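Local coordinates for protein COG3291: FOG: PKD repeat (Clostridium thermocellum, PDB 1WMX) that probably binds cellulose chains as the family 30 carbohydrate-binding module of the cellulosomal enzyme CelJ, whose other domains probably degrade cellulose, at residues Trp73-Ser79 and Pro152-Cys157; Glu83-Phe89 and His135-Arg141; Asp99-Arg105 and Cys157-Arg163. All blocks are in the same frame, centred on the assembly; numbering follows the deposited sequence.

Contact 1: Trp73-Ser79 and Pro152-Cys157; sequences WNTHDLS and PSSVTC
A single antiparallel bridge, the hydrogen-bonded pair His76-Val155, joins the loop 73-79 to the start of strand 155-161. Its two bonds run from His76 N to Val155 O (2.7 Å) and from Val155 N to His76 O (3.2 Å). Beyond the bridge, Leu78 N donates to Pro152 O at 3.0 Å, so the loop follows the turn leading into the strand. Water extends this backbone pairing: one molecule donates to both Asn74 O and Thr156 O, and another lies between Thr75 OG1 and Ser153 O.

Side chains meet at both ends. Trp73 CB points away from the strand, but chi1 of -66°, with CG beside the backbone N, swings the indole back until CZ3 lies 3.4 Å from Cys157 SG. The sulfur sits 44° off the normal of the six-membered ring, an oblique sulfur-aromatic contact. Thr75 CG2 meets Thr156 CG2 at 3.9 Å. At the other end Leu78 CD1 abuts Val155 CB at 4.0 Å, the two side chains crossing nearly at right angles. Asp77 OD1 accepts from Ser79 OG on the syn side, while the hydroxyls of Ser153 and Ser154 turn to Asp151.

Thr156 and Cys157 both face Arg105 in a classic beta bulge. Strand 64-69 meets Trp73 through Leu67, strand 11-14 meets Leu78 through Val11, and Val112 of the second subunit packs on Trp73.

Contact 2: Glu83-Phe89 and His135-Arg141; sequences ENGYLEF and HVKIPLR
Strands 86-89 and 135-139 run antiparallel at 162°, their axes approaching to 4.3 Å, with Leu87-Ile138 and Phe89-Val136 as hydrogen-bonded pairs. Val136 N donates to Phe89 O at 2.9 Å, nearly straight.

On the face bearing Tyr86, Glu88 and Lys137, the lysine bends at chi3 (-58°) and brings NZ over the Tyr86 ring, 4.5 Å from its centroid and 11° off the normal: a cation-pi contact. Lys137 also lies alongside Glu88, its CD 3.4 Å from Glu88 CD, while Glu88 OE1 bonds to Thr178. The other face looks into the core of a beta-sandwich, the fold characteristic of many carbohydrate-binding modules. Both methyls of Val136 rest on one face of the Phe89 ring, CG1 3.3 Å from CE1 and CG2 over CZ, and Leu87 CD2 lies 4.1 Å from Ile138 CD1.

Past the strand ends, Arg141 grips one backbone oxygen side-on: NE and NH2 each reach Glu83 O at 2.9 Å. That oxygen lies in the guanidinium plane, whereas both nitrogens approach from the same face of its carbonyl plane. The Glu83 carboxylate is nearly coplanar with the guanidinium; its OE1 makes a salt bridge to Lys145, OE2 only a long one to Arg141 NE.

Contact 3: Asp99-Arg105 and Cys157-Arg163; sequences DFVIGFR and CLVFSKR
Backbone hydrogen bonds supply the regular part of this contact, pairing Val101 with Ser161, Gly103 with Val159 and Arg105 with Cys157 across antiparallel strands whose axes come within 4.4 Å. At the middle pair Gly103 N donates to Val159 O (2.8 Å) in the carbonyl plane, whereas Val159 N reaches Gly103 O (2.7 Å) from well above its plane. The last pair is looser: Arg105 N to Cys157 O is a normal bond, but Cys157 N to Arg105 O is weak.

Apolar packing gathers on the face carrying Ile102, Phe104, Leu158 and Phe160. Ile102 and Phe160 lie side by side, with Ile102 CD1 3.8 Å from Phe160 CE2 at the ring edge. Leu158 CD1 sits over one face of the Phe104 ring, offset toward its rim. Phe100 turns an edge toward the face of Phe160, with centroids 5.8 Å apart and planes at 60°. On the reverse face, Val159 CG2 packs beside Arg105 CB, and Val101 CB meets Ser161 CB at 3.8 Å. Arg105 NH1 makes a salt bridge to Asp118.

Another salt bridge lies beyond the paired strands, at the 99/163 end. Arg163 NE donates to Asp99 OD2 at 3.1 Å, fairly straight and nearly along the C-O axis of the carboxylate. Its CG anti to the backbone N (chi1 164°) and a bend at chi2 bring NE there. The oxygen lies in the guanidinium plane although the two flat groups stand 75° apart; Asp99 OD1 is held by Ser124 N. A water links Asp99 O to Arg163 N.

These are inner strands of a five-stranded sheet: 118-122 flanks strand 101-106, and 64-69 flanks strand 155-161. Strand 86-93 of the facing sheet packs through Leu87 on Phe104 and Leu158.

Contacts 1 and 3 share strand 155-161 and Cys157; next to it Thr156 N lies 2.9 Å from Arg105 O, a probable hydrogen bond, and their centres are about 16 Å apart. Contact 2 belongs to the other sheet, with its centre about 14 Å from that of contact 3 and about 16 Å from that of contact 1. Ile102 CD1 of contact 3 bridges the sheets, packing 3.7 Å from Leu87 CD2 and 3.8 Å from Ile138 CD1 of contact 2. Along the chain the first segments come in the order 73-79, 83-89, 99-105, and the second as 135-141, 152-157, 157-163. Contact 3 alternates with both others in sequence; Ile102-Leu87 packing joins the sheets.

Contact 1: Trp73-Ser79 and Pro152-Cys157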
loop_
_atom_site.group_PDB
_atom_site.type_symbol
_atom_site.label_atom_id
_atom_site.label_comp_id
_atom_site.label_asym_id
_atom_site.label_seq_id
_atom_site.Cartn_x
_atom_site.Cartn_y
_atom_site.Cartn_z
ATOM N N TRP B 73 1.396 -12.148 11.433
ATOM C CA TRP B 73 2.343 -11.575 10.470
ATOM C C TRP B 73 2.986 -12.559 9.471
ATOM O O TRP B 73 3.621 -12.145 8.500
ATOM C CB TRP B 73 3.418 -10.744 11.187
ATOM C CG TRP B 73 2.848 -9.516 11.861
ATOM C CD1 TRP B 73 2.755 -9.281 13.212
ATOM C CD2 TRP B 73 2.265 -8.374 11.218
ATOM N NE1 TRP B 73 2.151 -8.068 13.443
ATOM C CE2 TRP B 73 1.839 -7.489 12.237
ATOM C CE3 TRP B 73 2.056 -8.014 9.879
ATOM C CZ2 TRP B 73 1.217 -6.265 11.958
ATOM C CZ3 TRP B 73 1.435 -6.795 9.603
ATOM C CH2 TRP B 73 1.024 -5.938 10.638
ATOM N N ASN B 74 2.837 -13.857 9.706
ATOM C CA ASN B 74 3.364 -14.837 8.757
ATOM C C ASN B 74 2.368 -14.865 7.613
ATOM O O ASN B 74 1.236 -14.402 7.762
ATOM C CB ASN B 74 3.423 -16.232 9.368
ATOM C CG ASN B 74 4.566 -16.392 10.330
ATOM O OD1 ASN B 74 4.397 -16.949 11.413
ATOM N ND2 ASN B 74 5.740 -15.911 9.946
ATOM N N THR B 75 2.782 -15.397 6.472
ATOM C CA THR B 75 1.876 -15.476 5.334
ATOM C C THR B 75 0.941 -16.681 5.499
ATOM O O THR B 75 1.244 -17.635 6.222
ATOM C CB THR B 75 2.647 -15.624 4.012
ATOM O OG1 THR B 75 3.424 -16.823 4.052
ATOM C CG2 THR B 75 3.578 -14.434 3.797
ATOM N N HIS B 76 -0.205 -16.623 4.838
ATOM C CA HIS B 76 -1.160 -17.723 4.899
ATOM C C HIS B 76 -1.666 -18.021 3.501
ATOM O O HIS B 76 -2.052 -17.120 2.760
ATOM C CB HIS B 76 -2.342 -17.398 5.811
ATOM C CG HIS B 76 -3.210 -18.581 6.098
ATOM N ND1 HIS B 76 -2.713 -19.748 6.644
ATOM C CD2 HIS B 76 -4.531 -18.796 5.896
ATOM C CE1 HIS B 76 -3.696 -20.626 6.766
ATOM N NE2 HIS B 76 -4.804 -20.074 6.321
ATOM N N ASP B 77 -1.651 -19.300 3.160
ATOM C CA ASP B 77 -2.081 -19.789 1.854
ATOM C C ASP B 77 -3.606 -19.751 1.711
ATOM O O ASP B 77 -4.303 -20.580 2.291
ATOM C CB ASP B 77 -1.606 -21.239 1.654
ATOM C CG ASP B 77 -1.441 -21.617 0.182
ATOM O OD1 ASP B 77 -2.170 -21.053 -0.714
ATOM O OD2 ASP B 77 -0.572 -22.504 -0.160
ATOM N N LEU B 78 -4.114 -18.813 0.923
ATOM C CA LEU B 78 -5.567 -18.676 0.720
ATOM C C LEU B 78 -5.968 -18.912 -0.754
ATOM O O LEU B 78 -7.126 -18.727 -1.136
ATOM C CB LEU B 78 -6.047 -17.249 1.042
ATOM C CG LEU B 78 -6.102 -16.869 2.522
ATOM C CD1 LEU B 78 -6.614 -15.434 2.713
ATOM C CD2 LEU B 78 -7.027 -17.767 3.352
ATOM N N SER B 79 -5.010 -19.317 -1.571
ATOM C CA SER B 79 -5.250 -19.528 -3.025
ATOM C C SER B 79 -6.444 -20.442 -3.287
ATOM O O SER B 79 -7.249 -20.217 -4.212
ATOM C CB SER B 79 -4.024 -20.162 -3.703
ATOM O OG SER B 79 -3.750 -21.441 -3.152
ATOM N N PRO B 152 -2.300 -14.418 -3.636
ATOM C CA PRO B 152 -3.197 -15.021 -2.641
ATOM C C PRO B 152 -2.629 -16.187 -1.831
ATOM O O PRO B 152 -3.225 -16.606 -0.836
ATOM C CB PRO B 152 -4.435 -15.400 -3.467
ATOM C CG PRO B 152 -3.893 -15.532 -4.869
ATOM C CD PRO B 152 -2.940 -14.382 -4.962
ATOM N N SER B 153 -1.480 -16.709 -2.235
ATOM C CA SER B 153 -0.871 -17.800 -1.486
ATOM C C SER B 153 0.014 -17.233 -0.368
ATOM O O SER B 153 0.524 -17.986 0.462
ATOM C CB SER B 153 -0.011 -18.674 -2.408
ATOM O OG SER B 153 1.178 -17.986 -2.786
ATOM N N SER B 154 0.201 -15.913 -0.351
ATOM C CA SER B 154 1.054 -15.267 0.658
ATOM C C SER B 154 0.393 -14.112 1.414
ATOM O O SER B 154 1.026 -13.084 1.649
ATOM C CB SER B 154 2.326 -14.735 0.004
ATOM O OG SER B 154 2.974 -15.733 -0.758
ATOM N N VAL B 155 -0.860 -14.294 1.810
ATOM C CA VAL B 155 -1.617 -13.263 2.510
ATOM C C VAL B 155 -1.271 -13.135 3.992
ATOM O O VAL B 155 -1.197 -14.142 4.716
ATOM C CB VAL B 155 -3.136 -13.528 2.386
ATOM C CG1 VAL B 155 -3.922 -12.436 3.102
ATOM C CG2 VAL B 155 -3.527 -13.622 0.915
ATOM N N THR B 156 -1.077 -11.897 4.447
ATOM C CA THR B 156 -0.756 -11.672 5.858
ATOM C C THR B 156 -1.865 -11.017 6.654
ATOM O O THR B 156 -2.121 -11.411 7.781
ATOM C CB THR B 156 0.499 -10.771 6.058
ATOM O OG1 THR B 156 0.274 -9.492 5.447
ATOM C CG2 THR B 156 1.736 -11.432 5.480
ATOM N N CYS B 157 -2.564 -10.034 5.983
ATOM C CA CYS B 157 -3.544 -9.322 6.789
ATOM C C CYS B 157 -4.742 -8.889 5.992
ATOM O O CYS B 157 -4.752 -8.874 4.769
ATOM C CB CYS B 157 -2.993 -7.991 7.369
ATOM S SG CYS B 157 -1.308 -8.104 8.133
HETATM O O HOH W 1 -0.347 -12.761 9.379
HETATM O O HOH W 2 1.962 -18.915 3.081
HETATM O O HOH W 3 2.232 -20.612 0.321
#

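Contact 2: Glu83-Phe89 and His135-Arg141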
loop_
_atom_site.group_PDB
_atom_site.type_symbol
_atom_site.label_atom_id
_atom_site.label_comp_id
_atom_site.label_asym_id
_atom_site.label_seq_id
_atom_site.Cartn_x
_atom_site.Cartn_y
_atom_site.Cartn_z
ATOM N N GLU B 83 -11.647 -18.950 -5.586
ATOM C CA GLU B 83 -12.671 -19.118 -6.646
ATOM C C GLU B 83 -14.093 -19.264 -6.030
ATOM O O GLU B 83 -15.066 -18.776 -6.637
ATOM C CB GLU B 83 -12.303 -20.371 -7.646
ATOM C CG GLU B 83 -12.070 -19.923 -9.123
ATOM C CD GLU B 83 -12.465 -18.472 -9.344
ATOM O OE1 GLU B 83 -11.902 -17.797 -10.265
ATOM O OE2 GLU B 83 -13.363 -17.953 -8.607
ATOM N N ASN B 84 -14.307 -19.736 -4.747
ATOM C CA ASN B 84 -15.670 -19.844 -4.201
ATOM C C ASN B 84 -15.821 -19.235 -2.793
ATOM O O ASN B 84 -16.931 -19.153 -2.262
ATOM C CB ASN B 84 -16.089 -21.308 -4.079
ATOM C CG ASN B 84 -15.904 -22.084 -5.364
ATOM O OD1 ASN B 84 -16.554 -21.773 -6.369
ATOM N ND2 ASN B 84 -15.047 -23.080 -5.377
ATOM N N GLY B 85 -14.720 -18.807 -2.201
ATOM C CA GLY B 85 -14.732 -18.269 -0.817
ATOM C C GLY B 85 -15.194 -16.808 -0.675
ATOM O O GLY B 85 -15.316 -16.057 -1.645
ATOM N N TYR B 86 -15.438 -16.445 0.580
ATOM C CA TYR B 86 -15.872 -15.093 0.939
ATOM C C TYR B 86 -15.237 -14.628 2.249
ATOM O O TYR B 86 -14.750 -15.434 3.048
ATOM C CB TYR B 86 -17.394 -15.025 1.181
ATOM C CG TYR B 86 -18.282 -15.549 0.054
ATOM C CD1 TYR B 86 -18.338 -16.914 -0.225
ATOM C CD2 TYR B 86 -19.058 -14.661 -0.697
ATOM C CE1 TYR B 86 -19.167 -17.392 -1.243
ATOM C CE2 TYR B 86 -19.890 -15.139 -1.714
ATOM C CZ TYR B 86 -19.944 -16.507 -1.985
ATOM O OH TYR B 86 -20.755 -16.984 -2.973
ATOM N N LEU B 87 -15.256 -13.323 2.417
ATOM C CA LEU B 87 -14.816 -12.673 3.643
ATOM C C LEU B 87 -16.123 -12.324 4.289
ATOM O O LEU B 87 -16.868 -11.488 3.773
ATOM C CB LEU B 87 -13.996 -11.407 3.350
ATOM C CG LEU B 87 -13.974 -10.415 4.522
ATOM C CD1 LEU B 87 -13.158 -10.954 5.705
ATOM C CD2 LEU B 87 -13.371 -9.061 4.113
ATOM N N GLU B 88 -16.437 -12.958 5.391
ATOM C CA GLU B 88 -17.720 -12.690 6.037
ATOM C C GLU B 88 -17.529 -12.077 7.415
ATOM O O GLU B 88 -16.513 -12.294 8.082
ATOM C CB GLU B 88 -18.516 -13.986 6.154
ATOM C CG GLU B 88 -18.642 -14.725 4.820
ATOM C CD GLU B 88 -19.572 -15.923 4.896
ATOM O OE1 GLU B 88 -19.416 -16.893 4.087
ATOM O OE2 GLU B 88 -20.500 -15.944 5.768
ATOM N N PHE B 89 -18.535 -11.310 7.799
ATOM C CA PHE B 89 -18.556 -10.623 9.088
ATOM C C PHE B 89 -19.897 -9.907 9.265
ATOM O O PHE B 89 -20.637 -9.683 8.307
ATOM C CB PHE B 89 -17.407 -9.590 9.136
ATOM C CG PHE B 89 -17.490 -8.526 8.037
ATOM C CD1 PHE B 89 -18.274 -7.385 8.220
ATOM C CD2 PHE B 89 -16.785 -8.687 6.842
ATOM C CE1 PHE B 89 -18.353 -6.412 7.212
ATOM C CE2 PHE B 89 -16.865 -7.716 5.835
ATOM C CZ PHE B 89 -17.649 -6.581 6.022
ATOM N N HIS B 135 -25.255 -9.059 8.237
ATOM C CA HIS B 135 -24.199 -10.006 7.895
ATOM C C HIS B 135 -23.831 -9.743 6.448
ATOM O O HIS B 135 -24.687 -9.786 5.563
ATOM C CB HIS B 135 -24.679 -11.445 8.063
ATOM C CG HIS B 135 -23.593 -12.449 7.735
ATOM N ND1 HIS B 135 -23.225 -12.731 6.426
ATOM C CD2 HIS B 135 -22.809 -13.217 8.526
ATOM C CE1 HIS B 135 -22.255 -13.626 6.453
ATOM N NE2 HIS B 135 -21.992 -13.929 7.701
ATOM N N VAL B 136 -22.564 -9.460 6.194
ATOM C CA VAL B 136 -22.136 -9.180 4.818
ATOM C C VAL B 136 -21.101 -10.210 4.356
ATOM O O VAL B 136 -20.317 -10.747 5.140
ATOM C CB VAL B 136 -21.561 -7.754 4.716
ATOM C CG1 VAL B 136 -21.413 -7.098 6.091
ATOM C CG2 VAL B 136 -20.194 -7.721 4.027
ATOM N N LYS B 137 -21.135 -10.481 3.067
ATOM C CA LYS B 137 -20.215 -11.438 2.452
ATOM C C LYS B 137 -19.529 -10.779 1.260
ATOM O O LYS B 137 -20.186 -10.356 0.306
ATOM C CB LYS B 137 -20.980 -12.683 1.980
ATOM C CG LYS B 137 -21.790 -13.358 3.088
ATOM C CD LYS B 137 -22.002 -14.848 2.836
ATOM C CE LYS B 137 -22.707 -15.136 1.512
ATOM N NZ LYS B 137 -22.914 -16.579 1.283
ATOM N N ILE B 138 -18.204 -10.468 1.463
ATOM C CA ILE B 138 -17.396 -10.030 0.321
ATOM C C ILE B 138 -16.754 -11.259 -0.299
ATOM O O ILE B 138 -16.115 -12.067 0.383
ATOM C CB ILE B 138 -16.370 -9.029 0.809
ATOM C CG1 ILE B 138 -17.051 -7.808 1.435
ATOM C CG2 ILE B 138 -15.466 -8.507 -0.310
ATOM C CD1 ILE B 138 -16.072 -6.781 1.984
ATOM N N PRO B 139 -16.717 -11.679 -1.453
ATOM C CA PRO B 139 -16.175 -12.672 -2.360
ATOM C C PRO B 139 -14.706 -12.354 -2.750
ATOM O O PRO B 139 -14.429 -11.381 -3.483
ATOM C CB PRO B 139 -17.093 -12.721 -3.523
ATOM C CG PRO B 139 -18.092 -11.566 -3.362
ATOM C CD PRO B 139 -17.810 -10.835 -2.100
ATOM N N LEU B 140 -14.193 -13.102 -2.290
ATOM C CA LEU B 140 -12.733 -13.181 -2.545
ATOM C C LEU B 140 -12.421 -12.956 -4.024
ATOM O O LEU B 140 -11.541 -12.155 -4.374
ATOM C CB LEU B 140 -12.205 -14.576 -2.142
ATOM C CG LEU B 140 -12.254 -14.842 -0.627
ATOM C CD1 LEU B 140 -11.313 -15.968 -0.180
ATOM C CD2 LEU B 140 -11.861 -13.626 0.209
ATOM N N ARG B 141 -12.952 -13.766 -4.930
ATOM C CA ARG B 141 -12.573 -13.642 -6.349
ATOM C C ARG B 141 -12.756 -12.177 -6.793
ATOM O O ARG B 141 -12.013 -11.678 -7.656
ATOM C CB ARG B 141 -13.459 -14.625 -7.245
ATOM C CG ARG B 141 -14.997 -14.333 -7.178
ATOM C CD ARG B 141 -16.051 -15.361 -7.795
ATOM N NE ARG B 141 -16.562 -16.311 -6.905
ATOM C CZ ARG B 141 -17.452 -16.469 -5.916
ATOM N NH1 ARG B 141 -18.376 -15.588 -5.466
ATOM N NH2 ARG B 141 -17.345 -17.592 -5.218
HETATM O O HOH W 4 -14.797 -15.935 -4.340
#

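Contact 3: Asp99-Arg105 and Cys157-Arg163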
loop_
_atom_site.group_PDB
_atom_site.type_symbol
_atom_site.label_atom_id
_atom_site.label_comp_id
_atom_site.label_asym_id
_atom_site.label_seq_id
_atom_site.Cartn_x
_atom_site.Cartn_y
_atom_site.Cartn_z
ATOM N N ASP B 99 -18.637 4.324 5.686
ATOM C CA ASP B 99 -17.944 3.681 4.564
ATOM C C ASP B 99 -16.430 3.848 4.715
ATOM O O ASP B 99 -15.948 4.839 5.268
ATOM C CB ASP B 99 -18.408 4.301 3.248
ATOM C CG ASP B 99 -17.933 3.516 2.043
ATOM O OD1 ASP B 99 -18.028 2.245 2.047
ATOM O OD2 ASP B 99 -17.444 4.137 1.045
ATOM N N PHE B 100 -15.704 2.859 4.216
ATOM C CA PHE B 100 -14.234 2.860 4.285
ATOM C C PHE B 100 -13.673 1.757 3.383
ATOM O O PHE B 100 -14.411 0.927 2.850
ATOM C CB PHE B 100 -13.785 2.633 5.737
ATOM C CG PHE B 100 -14.463 1.443 6.400
ATOM C CD1 PHE B 100 -14.010 0.151 6.141
ATOM C CD2 PHE B 100 -15.542 1.638 7.266
ATOM C CE1 PHE B 100 -14.635 -0.949 6.738
ATOM C CE2 PHE B 100 -16.173 0.540 7.865
ATOM C CZ PHE B 100 -15.718 -0.756 7.599
ATOM N N VAL B 101 -12.363 1.761 3.216
ATOM C CA VAL B 101 -11.698 0.766 2.366
ATOM C C VAL B 101 -11.476 -0.537 3.127
ATOM O O VAL B 101 -11.138 -0.539 4.308
ATOM C CB VAL B 101 -10.354 1.281 1.893
ATOM C CG1 VAL B 101 -9.676 0.277 0.957
ATOM C CG2 VAL B 101 -10.500 2.607 1.153
ATOM N N ILE B 102 -11.670 -1.638 2.430
ATOM C CA ILE B 102 -11.487 -2.971 3.016
ATOM C C ILE B 102 -10.846 -3.882 1.973
ATOM O O ILE B 102 -11.212 -3.848 0.794
ATOM C CB ILE B 102 -12.844 -3.546 3.455
ATOM C CG1 ILE B 102 -12.681 -4.936 4.093
ATOM C CG2 ILE B 102 -13.816 -3.675 2.279
ATOM C CD1 ILE B 102 -13.928 -5.436 4.826
ATOM N N GLY B 103 -9.887 -4.687 2.410
ATOM C CA GLY B 103 -9.193 -5.607 1.489
ATOM C C GLY B 103 -8.178 -6.487 2.219
ATOM O O GLY B 103 -8.277 -6.707 3.426
ATOM N N PHE B 104 -7.210 -6.981 1.448
ATOM C CA PHE B 104 -6.141 -7.853 1.973
ATOM C C PHE B 104 -4.768 -7.377 1.482
ATOM O O PHE B 104 -4.657 -6.639 0.504
ATOM C CB PHE B 104 -6.352 -9.294 1.507
ATOM C CG PHE B 104 -7.586 -9.936 2.115
ATOM C CD1 PHE B 104 -7.500 -10.594 3.346
ATOM C CD2 PHE B 104 -8.807 -9.865 1.448
ATOM C CE1 PHE B 104 -8.641 -11.176 3.911
ATOM C CE2 PHE B 104 -9.947 -10.442 2.010
ATOM C CZ PHE B 104 -9.866 -11.098 3.243
ATOM N N ARG B 105 -3.751 -7.821 2.187
ATOM C CA ARG B 105 -2.350 -7.485 1.889
ATOM C C ARG B 105 -1.559 -8.771 1.941
ATOM O O ARG B 105 -1.831 -9.645 2.767
ATOM C CB ARG B 105 -1.906 -6.513 2.951
ATOM C CG ARG B 105 -0.523 -5.899 2.892
ATOM C CD ARG B 105 -0.460 -5.150 4.190
ATOM N NE ARG B 105 0.477 -4.076 4.386
ATOM C CZ ARG B 105 0.205 -2.774 4.267
ATOM N NH1 ARG B 105 -0.989 -2.325 3.834
ATOM N NH2 ARG B 105 1.072 -1.845 4.648
ATOM N N CYS B 157 -2.564 -10.034 5.983
ATOM C CA CYS B 157 -3.544 -9.322 6.789
ATOM C C CYS B 157 -4.742 -8.889 5.992
ATOM O O CYS B 157 -4.752 -8.874 4.769
ATOM C CB CYS B 157 -2.993 -7.991 7.369
ATOM S SG CYS B 157 -1.308 -8.104 8.133
ATOM N N LEU B 158 -5.642 -8.676 6.713
ATOM C CA LEU B 158 -6.874 -8.022 6.319
ATOM C C LEU B 158 -6.646 -6.567 6.597
ATOM O O LEU B 158 -5.867 -6.230 7.520
ATOM C CB LEU B 158 -8.017 -8.646 7.121
ATOM C CG LEU B 158 -9.264 -7.777 7.227
ATOM C CD1 LEU B 158 -9.998 -7.603 5.896
ATOM C CD2 LEU B 158 -10.296 -8.355 8.200
ATOM N N VAL B 159 -7.309 -5.743 5.801
ATOM C CA VAL B 159 -7.115 -4.300 5.913
ATOM C C VAL B 159 -8.434 -3.523 5.871
ATOM O O VAL B 159 -9.258 -3.685 4.971
ATOM C CB VAL B 159 -6.219 -3.847 4.758
ATOM C CG1 VAL B 159 -5.459 -2.563 5.070
ATOM C CG2 VAL B 159 -5.148 -4.888 4.391
ATOM N N PHE B 160 -8.353 -2.446 6.757
ATOM C CA PHE B 160 -9.415 -1.433 6.813
ATOM C C PHE B 160 -8.628 -0.149 6.574
ATOM O O PHE B 160 -7.500 -0.013 7.056
ATOM C CB PHE B 160 -10.084 -1.352 8.194
ATOM C CG PHE B 160 -10.837 -2.593 8.585
ATOM C CD1 PHE B 160 -10.998 -2.923 9.929
ATOM C CD2 PHE B 160 -11.361 -3.445 7.615
ATOM C CE1 PHE B 160 -11.666 -4.088 10.304
ATOM C CE2 PHE B 160 -12.029 -4.608 7.980
ATOM C CZ PHE B 160 -12.183 -4.933 9.327
ATOM N N SER B 161 -9.212 0.797 5.851
ATOM C CA SER B 161 -8.495 2.022 5.567
ATOM C C SER B 161 -9.408 3.195 5.215
ATOM O O SER B 161 -10.556 3.017 4.788
ATOM C CB SER B 161 -7.502 1.762 4.432
ATOM O OG SER B 161 -6.626 2.853 4.276
ATOM N N LYS B 162 -8.869 4.396 5.393
ATOM C CA LYS B 162 -9.600 5.621 5.129
ATOM C C LYS B 162 -10.199 5.691 3.739
ATOM O O LYS B 162 -9.569 5.319 2.751
ATOM C CB LYS B 162 -8.685 6.830 5.346
ATOM C CG LYS B 162 -9.288 8.164 4.937
ATOM C CD LYS B 162 -8.319 9.295 5.221
ATOM C CE LYS B 162 -8.861 10.625 4.750
ATOM N NZ LYS B 162 -9.055 10.634 3.272
ATOM N N ARG B 163 -11.432 6.181 3.683
ATOM C CA ARG B 163 -12.155 6.364 2.433
ATOM C C ARG B 163 -12.398 7.878 2.361
ATOM O O ARG B 163 -11.872 8.567 1.488
ATOM C CB ARG B 163 -13.475 5.602 2.496
ATOM C CG ARG B 163 -14.498 5.978 1.448
ATOM C CD ARG B 163 -14.094 5.586 0.046
ATOM N NE ARG B 163 -15.276 5.408 -0.791
ATOM C CZ ARG B 163 -15.375 5.812 -2.053
ATOM N NH1 ARG B 163 -14.353 6.429 -2.638
ATOM N NH2 ARG B 163 -16.497 5.594 -2.731
HETATM O O HOH W 5 -13.617 6.406 5.707
#